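Local coordinates for GH3 beta-N-acetylglucosaminidase (Paenibacillaceae, PDB 6K5J), which hydrolyses beta-linked N-acetylglucosamine residues, probably releasing them from the non-reducing ends of its substrates, as a glycoside hydrolase of family 3, at residues R304-A307 with A308-L312; A34-L37 with I38-H42. One frame throughout, in Å; residues are numbered along the deposited sequence.

Interaction 1: residues R304-A307 with A308-L312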
# COMPACT_ATOMS: atom_id res chain seq x y z
N ARG A 304 10.66 21.20 -3.48
CA ARG A 304 10.45 20.42 -4.68
C ARG A 304 9.04 20.60 -5.23
O ARG A 304 8.84 20.55 -6.45
CB ARG A 304 10.73 18.95 -4.39
CG ARG A 304 12.22 18.63 -4.21
CD ARG A 304 12.41 17.34 -3.45
NE ARG A 304 13.79 16.86 -3.53
CZ ARG A 304 14.17 15.60 -3.30
NH1 ARG A 304 13.27 14.69 -2.95
NH2 ARG A 304 15.44 15.26 -3.41
N GLN A 305 8.06 20.83 -4.35
CA GLN A 305 6.70 21.13 -4.81
C GLN A 305 6.68 22.44 -5.59
O GLN A 305 6.10 22.51 -6.68
CB GLN A 305 5.74 21.19 -3.62
CG GLN A 305 5.60 19.86 -2.89
CD GLN A 305 5.12 20.00 -1.46
OE1 GLN A 305 4.94 21.12 -0.96
NE2 GLN A 305 4.92 18.87 -0.78
N LYS A 306 7.32 23.48 -5.06
CA LYS A 306 7.40 24.76 -5.77
C LYS A 306 8.22 24.63 -7.05
O LYS A 306 7.91 25.30 -8.05
CB LYS A 306 8.00 25.83 -4.86
CG LYS A 306 7.61 27.27 -5.23
CD LYS A 306 6.24 27.63 -4.68
CE LYS A 306 5.94 29.13 -4.80
NZ LYS A 306 5.32 29.51 -6.11
N ALA A 307 9.25 23.79 -7.06
CA ALA A 307 10.03 23.60 -8.28
C ALA A 307 9.17 23.00 -9.39
O ALA A 307 9.26 23.44 -10.54
CB ALA A 307 11.25 22.73 -8.01
N ALA A 308 8.35 22.01 -9.06
CA ALA A 308 7.44 21.43 -10.05
C ALA A 308 6.45 22.46 -10.57
O ALA A 308 6.22 22.58 -11.78
CB ALA A 308 6.70 20.24 -9.45
N LEU A 309 5.84 23.22 -9.66
CA LEU A 309 4.87 24.24 -10.05
C LEU A 309 5.52 25.29 -10.95
O LEU A 309 4.93 25.68 -11.97
CB LEU A 309 4.28 24.90 -8.80
CG LEU A 309 3.21 24.14 -8.01
CD1 LEU A 309 3.16 24.62 -6.55
CD2 LEU A 309 1.84 24.29 -8.67
N ASP A 310 6.71 25.76 -10.57
CA ASP A 310 7.44 26.74 -11.37
C ASP A 310 7.83 26.18 -12.73
O ASP A 310 7.72 26.86 -13.75
CB ASP A 310 8.70 27.20 -10.63
CG ASP A 310 8.40 28.20 -9.51
OD1 ASP A 310 7.33 28.84 -9.53
OD2 ASP A 310 9.26 28.34 -8.61
N ALA A 311 8.30 24.93 -12.76
CA ALA A 311 8.71 24.33 -14.03
C ALA A 311 7.53 24.14 -14.97
O ALA A 311 7.65 24.35 -16.18
CB ALA A 311 9.42 23.01 -13.76
N LEU A 312 6.37 23.74 -14.43
CA LEU A 312 5.19 23.55 -15.27
C LEU A 312 4.72 24.87 -15.86
O LEU A 312 4.40 24.96 -17.05
CB LEU A 312 4.06 22.90 -14.47
CG LEU A 312 4.25 21.40 -14.19
CD1 LEU A 312 3.22 20.92 -13.16
CD2 LEU A 312 4.14 20.60 -15.47

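Interaction 2: residues A34-L37 with I38-H42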
# COMPACT_ATOMS: atom_id res chain seq x y z
N ALA A 34 0.79 24.73 3.81
CA ALA A 34 -0.44 24.24 3.19
C ALA A 34 -1.32 25.41 2.73
O ALA A 34 -1.90 25.38 1.63
CB ALA A 34 -1.19 23.35 4.18
N ARG A 35 -1.37 26.47 3.54
CA ARG A 35 -2.17 27.64 3.20
C ARG A 35 -1.66 28.32 1.93
O ARG A 35 -2.46 28.73 1.07
CB ARG A 35 -2.16 28.60 4.39
CG ARG A 35 -3.16 29.72 4.33
CD ARG A 35 -3.17 30.49 5.65
NE ARG A 35 -3.44 29.62 6.79
CZ ARG A 35 -4.66 29.34 7.24
NH1 ARG A 35 -5.72 29.87 6.64
NH2 ARG A 35 -4.82 28.53 8.28
N LYS A 36 -0.34 28.43 1.78
CA LYS A 36 0.24 29.08 0.61
C LYS A 36 0.10 28.19 -0.63
O LYS A 36 -0.15 28.69 -1.74
CB LYS A 36 1.71 29.42 0.88
CG LYS A 36 1.85 30.67 1.79
CD LYS A 36 3.28 31.22 1.91
CE LYS A 36 3.37 32.66 1.41
NZ LYS A 36 3.35 33.70 2.46
N LEU A 37 0.28 26.88 -0.47
CA LEU A 37 0.06 25.96 -1.59
C LEU A 37 -1.36 26.10 -2.14
O LEU A 37 -1.57 26.10 -3.36
CB LEU A 37 0.32 24.52 -1.15
CG LEU A 37 1.77 24.08 -0.90
CD1 LEU A 37 1.81 22.74 -0.19
CD2 LEU A 37 2.53 24.03 -2.20
N ILE A 38 -2.34 26.22 -1.25
CA ILE A 38 -3.73 26.29 -1.68
C ILE A 38 -4.05 27.68 -2.23
O ILE A 38 -4.60 27.80 -3.33
CB ILE A 38 -4.67 25.91 -0.53
CG1 ILE A 38 -4.50 24.43 -0.16
CG2 ILE A 38 -6.12 26.21 -0.91
CD1 ILE A 38 -5.15 24.07 1.18
N THR A 39 -3.73 28.73 -1.47
CA THR A 39 -4.20 30.07 -1.83
C THR A 39 -3.29 30.77 -2.83
O THR A 39 -3.77 31.54 -3.66
CB THR A 39 -4.35 30.94 -0.58
OG1 THR A 39 -3.05 31.22 -0.03
CG2 THR A 39 -5.22 30.25 0.47
N GLU A 40 -1.98 30.52 -2.78
CA GLU A 40 -1.07 31.20 -3.68
C GLU A 40 -0.65 30.34 -4.86
O GLU A 40 -0.52 30.85 -5.97
CB GLU A 40 0.17 31.67 -2.92
CG GLU A 40 -0.22 32.61 -1.78
CD GLU A 40 0.97 33.13 -1.01
OE1 GLU A 40 2.11 32.98 -1.49
OE2 GLU A 40 0.76 33.70 0.09
N ASP A 41 -0.45 29.04 -4.66
CA ASP A 41 -0.07 28.18 -5.77
C ASP A 41 -1.24 27.43 -6.37
O ASP A 41 -1.07 26.76 -7.39
CB ASP A 41 1.01 27.20 -5.31
CG ASP A 41 2.25 27.93 -4.78
OD1 ASP A 41 2.74 28.84 -5.48
OD2 ASP A 41 2.73 27.58 -3.68
N HIS A 42 -2.43 27.52 -5.77
CA HIS A 42 -3.65 26.97 -6.35
C HIS A 42 -3.56 25.46 -6.56
O HIS A 42 -4.08 24.92 -7.54
CB HIS A 42 -4.00 27.67 -7.67
CG HIS A 42 -3.92 29.17 -7.62
ND1 HIS A 42 -4.85 29.94 -6.96
CD2 HIS A 42 -3.02 30.03 -8.15
CE1 HIS A 42 -4.53 31.22 -7.08
NE2 HIS A 42 -3.42 31.30 -7.80

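Interaction 1: residues R304-A307 with A308-L312
The carbonyl oxygen K306 O accepts the N-H of D310, with D310 N 2.8 Å away and an N-H...O angle of 165°. It is one of four successive i to i+4 bonds in helix 302-317, which follows strand 296-298 in the TIM-barrel domain. A308 bonds to R304, L309 to Q305 and A311 to A307 in the same way, so no main-chain step is missed.

On the outer face K306 and D310, one turn apart, have opposite charges but do not form a salt bridge: K306 NZ stays 4.0 Å from D310 OD1. The lysine leaves the backbone with CG anti to its N (chi1 -155°), then bends at chi2 and again at chi4, and its ammonium group goes to D41 instead. The aspartate swings its carboxylate back over the preceding turn, where D310 OD2 comes within 3.4 Å of K306 O. Both are acceptors, and no bond joins them.

Q305, A308, L309 and L312 form the buried side. Q305 runs inward toward the sheet, where its NE2 is gripped twice, by G24 O and V298 O, which should fix the rotation of the amide. L309 lies one turn on, on the side of strand 21-23, and its CD1 rests 3.6 Å from Q305 O. R304, at the margin, sends its guanidinium to E271. The small A308 and A311 face helix 281-291, meeting A285 and V286, while L312 reaches V289. Within the helix these alanines touch little but backbone: A308 CB sits 3.6 Å from Q305 O, and A311 CB 3.3 Å from A307 O.

Interaction 2: residues A34-L37 with I38-H42
Residues 34-42 cover the last turn of helix 32-39 and the chain that leaves it. I38 and T39 donate to A34 and R35 in ordinary i to i+4 bonds, but K36 O then accepts twice, from E40 N at 2.8 Å and from D41 N at 3.0 Å, the second a five-residue step. H42 follows with positive phi (61°), turning the chain out of the helix.

T39 doubles the grip on R35 O: its OG1, 2.8 Å away, donates from above the carbonyl plane, while its own amide arrives from the opposite face. A chi1 of 68° folds the hydroxyl back to that oxygen. With an alanine here, R35 O would probably keep the amide but lose its second donor, and the packing on I69 would be thinned.

K36 and E40 run side by side, joined by a long salt bridge of 3.5 Å between K36 NZ and E40 OE2. D41 OD2 is buried without a polar partner, 3.9 Å from L37 CD2, whereas OD1 pairs with K306.

In the beta-alpha-beta unit leading from strand 21-23 to strand 45-47, I38 and T39 pack on helix 56-72, L37 and D41 on helix 302-317, and H42 on helix 13-19.

How the interactions relate
Interactions 1 and 2 belong to two outer helices of the same TIM-barrel domain, following strands 296-298 and 21-23, which are neighbours in the sheet. Their centres are 13 Å apart, and they touch directly. One tie is a salt bridge, K306 NZ to D41 OD1 at 2.7 Å, joining the first half of helix 302-317 to the chain just past helix 32-39. L309 CD1 also packs 3.6 Å from D41 CB, and Q305 OE1 lies 3.6 Å from L37 CD1. A bound NAG is about 11 Å from the side chain of Q305, so interaction 1 is structural packing rather than direct sugar contact.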